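OTU domain-containing protein wMelOTU (Wolbachia pipientis wMel, PDB 6W9O) is an OTU-family deubiquitinase, a bacterial effector that probably removes ubiquitin from modified proteins by cysteine protease chemistry. Local coordinates at residues Ile48-Asp56 and Asn120-Gly130; Lys74-Phe82 and Glu129-Tyr137. All blocks are in the same frame, centred on the assembly; numbering follows the deposited sequence.

Contact 1 (Ile48-Asp56 and Asn120-Gly130); sequences IGNGSCFFD and NSRWGDPDVEG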
loop_
_atom_site.group_PDB
_atom_site.type_symbol
_atom_site.label_atom_id
_atom_site.label_comp_id
_atom_site.label_asym_id
_atom_site.label_seq_id
_atom_site.Cartn_x
_atom_site.Cartn_y
_atom_site.Cartn_z
ATOM N N ILE A 48 10.951 -6.371 0.484
ATOM C CA ILE A 48 12.307 -5.872 0.298
ATOM C C ILE A 48 12.614 -4.792 1.336
ATOM O O ILE A 48 11.721 -4.062 1.784
ATOM C CB ILE A 48 12.411 -5.340 -1.142
ATOM C CG1 ILE A 48 13.879 -5.180 -1.522
ATOM C CG2 ILE A 48 11.618 -4.037 -1.306
ATOM C CD1 ILE A 48 14.115 -5.395 -3.006
ATOM N N GLY A 49 13.874 -4.696 1.722
ATOM C CA GLY A 49 14.254 -3.767 2.779
ATOM C C GLY A 49 15.194 -2.647 2.361
ATOM O O GLY A 49 16.035 -2.191 3.160
ATOM N N ASN A 50 15.064 -2.193 1.111
ATOM C CA ASN A 50 15.887 -1.115 0.568
ATOM C C ASN A 50 15.211 0.250 0.668
ATOM O O ASN A 50 15.708 1.224 0.073
ATOM C CB ASN A 50 16.199 -1.398 -0.908
ATOM C CG ASN A 50 14.931 -1.442 -1.760
ATOM O OD1 ASN A 50 13.803 -1.431 -1.227
ATOM N ND2 ASN A 50 15.095 -1.516 -3.086
ATOM N N GLY A 51 14.114 0.357 1.438
ATOM C CA GLY A 51 13.329 1.565 1.533
ATOM C C GLY A 51 11.996 1.433 0.813
ATOM O O GLY A 51 11.123 2.306 0.960
ATOM N N SER A 52 11.844 0.402 -0.038
ATOM C CA SER A 52 10.640 0.243 -0.834
ATOM C C SER A 52 9.663 -0.770 -0.255
ATOM O O SER A 52 8.775 -1.231 -0.985
ATOM C CB SER A 52 11.014 -0.158 -2.259
ATOM O OG SER A 52 11.653 0.984 -2.871
ATOM N N CYS A 53 9.729 -1.052 1.057
ATOM C CA CYS A 53 8.841 -2.092 1.597
ATOM C C CYS A 53 7.368 -1.770 1.420
ATOM O O CYS A 53 6.560 -2.697 1.349
ATOM C CB CYS A 53 9.123 -2.325 3.086
ATOM S SG CYS A 53 8.778 -0.906 4.173
ATOM N N PHE A 54 6.961 -0.486 1.421
ATOM C CA PHE A 54 5.540 -0.209 1.233
ATOM C C PHE A 54 5.118 -0.647 -0.144
ATOM O O PHE A 54 4.111 -1.365 -0.303
ATOM C CB PHE A 54 5.252 1.316 1.372
ATOM C CG PHE A 54 3.870 1.657 0.955
ATOM C CD1 PHE A 54 2.775 1.323 1.780
ATOM C CD2 PHE A 54 3.655 2.185 -0.289
ATOM C CE1 PHE A 54 1.485 1.521 1.354
ATOM C CE2 PHE A 54 2.360 2.403 -0.748
ATOM C CZ PHE A 54 1.259 2.049 0.079
ATOM N N PHE A 55 5.880 -0.229 -1.147
ATOM C CA PHE A 55 5.541 -0.543 -2.540
ATOM C C PHE A 55 5.613 -2.034 -2.791
ATOM O O PHE A 55 4.750 -2.601 -3.515
ATOM C CB PHE A 55 6.513 0.211 -3.455
ATOM C CG PHE A 55 6.427 1.715 -3.260
ATOM C CD1 PHE A 55 5.407 2.453 -3.816
ATOM C CD2 PHE A 55 7.384 2.350 -2.473
ATOM C CE1 PHE A 55 5.308 3.806 -3.598
ATOM C CE2 PHE A 55 7.287 3.716 -2.263
ATOM C CZ PHE A 55 6.272 4.439 -2.824
ATOM N N ASP A 56 6.622 -2.688 -2.228
ATOM C CA ASP A 56 6.770 -4.139 -2.424
ATOM C C ASP A 56 5.652 -4.903 -1.717
ATOM O O ASP A 56 5.186 -5.946 -2.240
ATOM C CB ASP A 56 8.127 -4.584 -1.896
ATOM C CG ASP A 56 8.498 -5.991 -2.357
ATOM O OD1 ASP A 56 8.451 -6.202 -3.595
ATOM O OD2 ASP A 56 8.931 -6.842 -1.526
ATOM N N ASN A 120 14.748 5.118 -3.750
ATOM C CA ASN A 120 14.408 4.101 -2.753
ATOM C C ASN A 120 14.499 4.655 -1.334
ATOM O O ASN A 120 13.831 4.118 -0.441
ATOM C CB ASN A 120 15.346 2.909 -2.879
ATOM C CG ASN A 120 14.997 2.032 -4.084
ATOM O OD1 ASN A 120 13.846 1.950 -4.500
ATOM N ND2 ASN A 120 15.997 1.376 -4.635
ATOM N N SER A 121 15.259 5.735 -1.153
ATOM C CA SER A 121 15.393 6.373 0.155
ATOM C C SER A 121 14.084 6.977 0.651
ATOM O O SER A 121 13.938 7.166 1.870
ATOM C CB SER A 121 16.477 7.456 0.150
ATOM O OG SER A 121 16.260 8.412 -0.889
ATOM N N ARG A 122 13.124 7.289 -0.226
ATOM C CA ARG A 122 11.868 7.909 0.189
ATOM C C ARG A 122 10.893 6.776 0.486
ATOM O O ARG A 122 10.416 6.109 -0.432
ATOM C CB ARG A 122 11.339 8.798 -0.942
ATOM C CG ARG A 122 9.904 9.224 -0.752
ATOM C CD ARG A 122 9.707 10.050 0.513
ATOM N NE ARG A 122 8.412 10.754 0.443
ATOM C CZ ARG A 122 8.242 11.972 -0.069
ATOM N NH1 ARG A 122 9.282 12.671 -0.535
ATOM N NH2 ARG A 122 7.017 12.509 -0.097
ATOM N N TRP A 123 10.632 6.510 1.756
ATOM C CA TRP A 123 9.730 5.409 2.091
ATOM C C TRP A 123 8.280 5.761 1.783
ATOM O O TRP A 123 7.840 6.901 1.924
ATOM C CB TRP A 123 9.858 5.015 3.576
ATOM C CG TRP A 123 11.153 4.514 3.965
ATOM C CD1 TRP A 123 12.354 4.644 3.293
ATOM C CD2 TRP A 123 11.435 3.765 5.146
ATOM N NE1 TRP A 123 13.391 4.018 4.029
ATOM C CE2 TRP A 123 12.822 3.456 5.147
ATOM C CE3 TRP A 123 10.638 3.339 6.226
ATOM C CZ2 TRP A 123 13.425 2.753 6.193
ATOM C CZ3 TRP A 123 11.231 2.635 7.253
ATOM C CH2 TRP A 123 12.615 2.353 7.236
ATOM N N GLY A 124 7.518 4.789 1.299
ATOM C CA GLY A 124 6.116 5.043 0.948
ATOM C C GLY A 124 5.185 5.135 2.160
ATOM O O GLY A 124 5.434 4.563 3.232
ATOM N N ASP A 125 4.104 5.890 1.984
ATOM C CA ASP A 125 3.154 6.231 3.046
ATOM C C ASP A 125 1.772 5.822 2.555
ATOM O O ASP A 125 1.302 6.335 1.514
ATOM C CB ASP A 125 3.264 7.749 3.262
ATOM C CG ASP A 125 2.291 8.304 4.272
ATOM O OD1 ASP A 125 1.440 7.562 4.791
ATOM O OD2 ASP A 125 2.432 9.511 4.555
ATOM N N PRO A 126 1.070 4.948 3.275
ATOM C CA PRO A 126 -0.307 4.550 2.853
ATOM C C PRO A 126 -1.226 5.725 2.648
ATOM O O PRO A 126 -2.078 5.661 1.749
ATOM C CB PRO A 126 -0.816 3.701 4.024
ATOM C CG PRO A 126 0.441 3.106 4.610
ATOM C CD PRO A 126 1.537 4.186 4.455
ATOM N N ASP A 127 -1.096 6.798 3.438
ATOM C CA ASP A 127 -2.040 7.886 3.327
ATOM C C ASP A 127 -1.834 8.694 2.057
ATOM O O ASP A 127 -2.733 9.455 1.671
ATOM C CB ASP A 127 -1.895 8.854 4.482
ATOM C CG ASP A 127 -2.287 8.261 5.819
ATOM O OD1 ASP A 127 -3.218 7.432 5.896
ATOM O OD2 ASP A 127 -1.643 8.675 6.829
ATOM N N VAL A 128 -0.641 8.618 1.452
ATOM C CA VAL A 128 -0.388 9.422 0.254
ATOM C C VAL A 128 -0.206 8.483 -0.937
ATOM O O VAL A 128 -1.081 8.400 -1.832
ATOM C CB VAL A 128 0.830 10.354 0.418
ATOM C CG1 VAL A 128 0.984 11.187 -0.868
ATOM C CG2 VAL A 128 0.629 11.287 1.643
ATOM N N GLU A 129 0.902 7.759 -0.969
ATOM C CA GLU A 129 1.101 6.823 -2.071
ATOM C C GLU A 129 0.049 5.747 -2.068
ATOM O O GLU A 129 -0.382 5.315 -3.148
ATOM C CB GLU A 129 2.490 6.212 -1.966
ATOM C CG GLU A 129 3.618 7.251 -2.301
ATOM C CD GLU A 129 3.853 8.255 -1.211
ATOM O OE1 GLU A 129 3.924 7.852 -0.035
ATOM O OE2 GLU A 129 3.953 9.443 -1.555
ATOM N N GLY A 130 -0.400 5.283 -0.894
ATOM C CA GLY A 130 -1.465 4.255 -0.900
ATOM C C GLY A 130 -2.743 4.762 -1.550
ATOM O O GLY A 130 -3.364 4.070 -2.366
HETATM O O HOH W 1 8.456 2.109 1.353
#

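Contact 2 (Lys74-Phe82 and Glu129-Tyr137); sequences KLRNDCREF and EGRILCEKY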
loop_
_atom_site.group_PDB
_atom_site.type_symbol
_atom_site.label_atom_id
_atom_site.label_comp_id
_atom_site.label_asym_id
_atom_site.label_seq_id
_atom_site.Cartn_x
_atom_site.Cartn_y
_atom_site.Cartn_z
ATOM N N LYS A 74 7.625 0.529 -10.764
ATOM C CA LYS A 74 6.484 1.040 -11.507
ATOM C C LYS A 74 5.483 1.708 -10.567
ATOM O O LYS A 74 4.908 2.733 -10.931
ATOM C CB LYS A 74 5.825 -0.122 -12.268
ATOM C CG LYS A 74 4.502 0.249 -13.005
ATOM C CD LYS A 74 4.647 1.309 -14.041
ATOM C CE LYS A 74 3.404 1.320 -14.965
ATOM N NZ LYS A 74 3.554 2.401 -15.990
ATOM N N LEU A 75 5.294 1.163 -9.350
ATOM C CA LEU A 75 4.378 1.787 -8.396
ATOM C C LEU A 75 4.879 3.175 -7.982
ATOM O O LEU A 75 4.083 4.123 -7.903
ATOM C CB LEU A 75 4.159 0.910 -7.161
ATOM C CG LEU A 75 3.474 -0.403 -7.533
ATOM C CD1 LEU A 75 3.508 -1.268 -6.282
ATOM C CD2 LEU A 75 2.003 -0.179 -7.951
ATOM N N ARG A 76 6.202 3.334 -7.783
ATOM C CA ARG A 76 6.739 4.683 -7.532
ATOM C C ARG A 76 6.493 5.577 -8.734
ATOM O O ARG A 76 6.103 6.739 -8.587
ATOM C CB ARG A 76 8.244 4.624 -7.220
ATOM C CG ARG A 76 8.563 4.003 -5.853
ATOM C CD ARG A 76 10.081 3.985 -5.666
ATOM N NE ARG A 76 10.460 3.493 -4.325
ATOM C CZ ARG A 76 10.464 4.255 -3.223
ATOM N NH1 ARG A 76 10.088 5.552 -3.254
ATOM N NH2 ARG A 76 10.843 3.698 -2.069
ATOM N N ASN A 77 6.680 5.046 -9.960
ATOM C CA ASN A 77 6.437 5.872 -11.148
ATOM C C ASN A 77 4.966 6.295 -11.269
ATOM O O ASN A 77 4.682 7.401 -11.749
ATOM C CB ASN A 77 6.847 5.103 -12.392
ATOM C CG ASN A 77 6.944 6.012 -13.568
ATOM O OD1 ASN A 77 7.847 6.886 -13.620
ATOM N ND2 ASN A 77 6.030 5.838 -14.539
ATOM N N ASP A 78 4.040 5.438 -10.835
ATOM C CA ASP A 78 2.614 5.802 -10.837
ATOM C C ASP A 78 2.376 6.996 -9.911
ATOM O O ASP A 78 1.552 7.877 -10.200
ATOM C CB ASP A 78 1.769 4.641 -10.283
ATOM C CG ASP A 78 1.720 3.383 -11.209
ATOM O OD1 ASP A 78 1.910 3.511 -12.448
ATOM O OD2 ASP A 78 1.484 2.300 -10.618
ATOM N N CYS A 79 3.161 7.078 -8.837
ATOM C CA CYS A 79 2.986 8.200 -7.916
ATOM C C CYS A 79 3.616 9.451 -8.492
ATOM O O CYS A 79 3.047 10.547 -8.394
ATOM C CB CYS A 79 3.615 7.838 -6.557
ATOM S SG CYS A 79 2.676 6.486 -5.728
ATOM N N ARG A 80 4.781 9.307 -9.151
ATOM C CA ARG A 80 5.355 10.435 -9.870
ATOM C C ARG A 80 4.376 10.976 -10.898
ATOM O O ARG A 80 4.201 12.190 -11.033
ATOM C CB ARG A 80 6.641 9.987 -10.588
ATOM C CG ARG A 80 7.234 11.033 -11.470
ATOM C CD ARG A 80 8.490 10.485 -12.128
ATOM N NE ARG A 80 8.952 11.355 -13.192
ATOM C CZ ARG A 80 9.977 12.201 -13.052
ATOM N NH1 ARG A 80 10.642 12.264 -11.889
ATOM N NH2 ARG A 80 10.350 12.974 -14.075
ATOM N N GLU A 81 3.780 10.076 -11.681
ATOM C CA GLU A 81 2.865 10.530 -12.722
ATOM C C GLU A 81 1.646 11.220 -12.116
ATOM O O GLU A 81 1.192 12.243 -12.628
ATOM C CB GLU A 81 2.428 9.305 -13.542
ATOM C CG GLU A 81 3.569 8.799 -14.409
ATOM C CD GLU A 81 3.144 7.699 -15.374
ATOM O OE1 GLU A 81 2.089 7.063 -15.164
ATOM O OE2 GLU A 81 3.916 7.467 -16.335
ATOM N N PHE A 82 1.103 10.663 -11.032
ATOM C CA PHE A 82 -0.001 11.332 -10.359
ATOM C C PHE A 82 0.355 12.775 -10.010
ATOM O O PHE A 82 -0.436 13.706 -10.240
ATOM C CB PHE A 82 -0.375 10.518 -9.114
ATOM C CG PHE A 82 -1.532 11.086 -8.351
ATOM C CD1 PHE A 82 -2.807 10.572 -8.524
ATOM C CD2 PHE A 82 -1.322 12.121 -7.418
ATOM C CE1 PHE A 82 -3.907 11.090 -7.805
ATOM C CE2 PHE A 82 -2.382 12.613 -6.674
ATOM C CZ PHE A 82 -3.692 12.124 -6.866
ATOM N N GLU A 129 0.902 7.759 -0.969
ATOM C CA GLU A 129 1.101 6.823 -2.071
ATOM C C GLU A 129 0.049 5.747 -2.068
ATOM O O GLU A 129 -0.382 5.315 -3.148
ATOM C CB GLU A 129 2.490 6.212 -1.966
ATOM C CG GLU A 129 3.618 7.251 -2.301
ATOM C CD GLU A 129 3.853 8.255 -1.211
ATOM O OE1 GLU A 129 3.924 7.852 -0.035
ATOM O OE2 GLU A 129 3.953 9.443 -1.555
ATOM N N GLY A 130 -0.400 5.283 -0.894
ATOM C CA GLY A 130 -1.465 4.255 -0.900
ATOM C C GLY A 130 -2.743 4.762 -1.550
ATOM O O GLY A 130 -3.364 4.070 -2.366
ATOM N N ARG A 131 -3.132 5.999 -1.266
ATOM C CA ARG A 131 -4.332 6.577 -1.861
ATOM C C ARG A 131 -4.184 6.713 -3.380
ATOM O O ARG A 131 -5.126 6.399 -4.145
ATOM C CB ARG A 131 -4.618 7.926 -1.198
ATOM C CG ARG A 131 -5.846 8.593 -1.785
ATOM C CD ARG A 131 -6.280 9.795 -0.871
ATOM N NE ARG A 131 -7.438 10.451 -1.459
ATOM C CZ ARG A 131 -8.048 11.500 -0.897
ATOM N NH1 ARG A 131 -7.604 11.967 0.255
ATOM N NH2 ARG A 131 -9.086 12.047 -1.493
ATOM N N ILE A 132 -2.998 7.121 -3.841
ATOM C CA ILE A 132 -2.746 7.231 -5.282
ATOM C C ILE A 132 -2.866 5.861 -5.945
ATOM O O ILE A 132 -3.483 5.723 -7.013
ATOM C CB ILE A 132 -1.344 7.824 -5.546
ATOM C CG1 ILE A 132 -1.278 9.284 -5.094
ATOM C CG2 ILE A 132 -0.975 7.616 -7.065
ATOM C CD1 ILE A 132 0.192 9.817 -4.994
ATOM N N LEU A 133 -2.280 4.822 -5.330
ATOM C CA LEU A 133 -2.297 3.514 -5.984
ATOM C C LEU A 133 -3.679 2.877 -5.910
ATOM O O LEU A 133 -4.060 2.100 -6.808
ATOM C CB LEU A 133 -1.250 2.611 -5.339
ATOM C CG LEU A 133 0.180 3.160 -5.445
ATOM C CD1 LEU A 133 1.130 2.270 -4.649
ATOM C CD2 LEU A 133 0.568 3.256 -6.952
ATOM N N CYS A 134 -4.457 3.152 -4.857
ATOM C CA CYS A 134 -5.818 2.637 -4.782
ATOM C C CYS A 134 -6.630 3.210 -5.933
ATOM O O CYS A 134 -7.432 2.503 -6.586
ATOM C CB CYS A 134 -6.439 3.089 -3.447
ATOM S SG CYS A 134 -5.920 2.009 -2.107
ATOM N N GLU A 135 -6.438 4.495 -6.219
ATOM C CA GLU A 135 -7.136 5.139 -7.336
ATOM C C GLU A 135 -6.733 4.517 -8.679
ATOM O O GLU A 135 -7.601 4.234 -9.530
ATOM C CB GLU A 135 -6.835 6.648 -7.307
ATOM C CG GLU A 135 -7.020 7.360 -8.653
ATOM C CD GLU A 135 -8.421 7.719 -8.906
ATOM O OE1 GLU A 135 -8.783 7.932 -10.097
ATOM O OE2 GLU A 135 -9.164 7.789 -7.909
ATOM N N LYS A 136 -5.447 4.273 -8.896
ATOM C CA LYS A 136 -5.015 3.726 -10.186
ATOM C C LYS A 136 -5.491 2.283 -10.372
ATOM O O LYS A 136 -6.006 1.937 -11.446
ATOM C CB LYS A 136 -3.496 3.774 -10.333
ATOM C CG LYS A 136 -3.102 3.096 -11.681
ATOM C CD LYS A 136 -1.750 3.572 -12.169
ATOM C CE LYS A 136 -1.511 2.995 -13.576
ATOM N NZ LYS A 136 -0.226 3.485 -14.122
ATOM N N TYR A 137 -5.351 1.443 -9.359
ATOM C CA TYR A 137 -5.602 0.004 -9.511
ATOM C C TYR A 137 -6.994 -0.390 -9.065
ATOM O O TYR A 137 -7.347 -1.580 -9.172
ATOM C CB TYR A 137 -4.510 -0.822 -8.806
ATOM C CG TYR A 137 -3.180 -0.564 -9.493
ATOM C CD1 TYR A 137 -2.886 -1.201 -10.689
ATOM C CD2 TYR A 137 -2.240 0.362 -8.987
ATOM C CE1 TYR A 137 -1.738 -0.955 -11.364
ATOM C CE2 TYR A 137 -1.093 0.621 -9.678
ATOM C CZ TYR A 137 -0.826 -0.044 -10.851
ATOM O OH TYR A 137 0.319 0.220 -11.568
HETATM O O HOH W 2 0.377 1.828 -16.131
HETATM O O HOH W 3 1.146 4.726 -16.503
HETATM O O HOH W 4 -0.242 6.380 -13.866
#

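Contact 1 (Ile48-Asp56 and Asn120-Gly130)
Phe54 and Phe55 make the apolar half of this contact, closing on Gly124 and the start of helix 126-137. The Phe54 ring reaches that helix because its first torsion (chi1 170°) swings CG away from the backbone N: CE1 touches Pro126 CG at 3.8 Å and CZ lies 3.6 Å from Gly130 CA. Phe55 CE2 approaches Gly124 CA at 3.7 Å, while CZ meets the methylene CG of Glu129. Glycine suits position 124 because a CB would run into both rings. Another glycine, Gly51, lies over one face of the Trp123 indole, its CA 3.5 Å from Trp123 NE1. Its phi is positive (107°), and Asn120 O, in a CA-H...O contact at 3.3 Å from Gly51 CA, stands where a side chain would begin.

Polar links are few. Ser52 OG is hydrogen-bonded to Arg76 NH2 of helix 72-84 and gives a weak bond to Asn120 OD1. A water joins the backbones by donating to Gly51 O (2.7 Å) and accepting from Phe54 N and Gly124 N. Within the segments, Asn50 OD1 accepts from Ser52 N in an Asx turn, Glu129 OE1 accepts from Asp125 N, its other oxygen pairing with Tyr113, and Asp125 caps helix 126-137 through Asp127 N.

The sequence Gly-Asn-Gly-Ser-Cys-Phe-Phe-Asp, with Cys53 opening a helix, is consistent with the cysteine loop of OTU proteases, in which the cysteine at this position is the nucleophile.

Contact 2 (Lys74-Phe82 and Glu129-Tyr137)
Ile132 and Phe82 meet face-on: the isoleucine lays CG1 over the middle of the phenyl ring, 3.7 Å from its centroid and 12° off the normal, a CH-pi contact. Its CG2 branch turns to the base of the same residue, reaching Phe82 CB at 3.6 Å. A beta-branched side chain suits this place, since its two branches engage the ring face and the CB of one partner together. Phe91 adds an edge-to-face ring contact to Phe82.

Cys79, the other large contributor, is compact enough to sit where the helices, crossing at 93°, come close. Its SG touches Glu129 CG at 3.6 Å and lies 4.0 Å from both Ile132 CG2 and Leu133 CD2. Leu75 extends this apolar patch, its CD2 reaching Tyr137 CE2.

Toward the surface the character changes, and Asp78 divides its carboxylate between two partners. Tyr137 OH donates to OD2 at 2.6 Å on the syn side, near the carboxylate plane, while Lys136 NZ forms a salt bridge to OD1 at 2.7 Å from well above that plane. Lys136 runs out extended beyond CG, which carries NZ to Asp78 and into a cluster of three waters; two of these also donate to Glu81 OE1. Held by two donors, the carboxylate is probably fixed in rotation and kept ionised, and its charge, with that of Glu81 nearby, would offset the closeness of the Lys74 and Lys136 ammonium groups.

In the fold
Both contacts use helix 126-137, and they overlap in Glu129 and Gly130. Contact 1 sets the N-terminal part of that helix and the loop leading into it against the start of helix 53-66; contact 2 crosses residues 129-137 of it with helix 72-84. Contact 1 is the more buried, built from aromatic rings against glycines, with a water bridging the backbones and a loop at its more exposed end. Contact 2 is partly buried, its apolar core of aliphatic chains, a cysteine sulfur and one phenyl ring giving way to a hydrated charge network at the surface. Arg76 joins the two, probably donating to Arg122 O and Ser52 OG, so helix 72-84 holds together the presumed active-site loop and the loop that leads into helix 126-137.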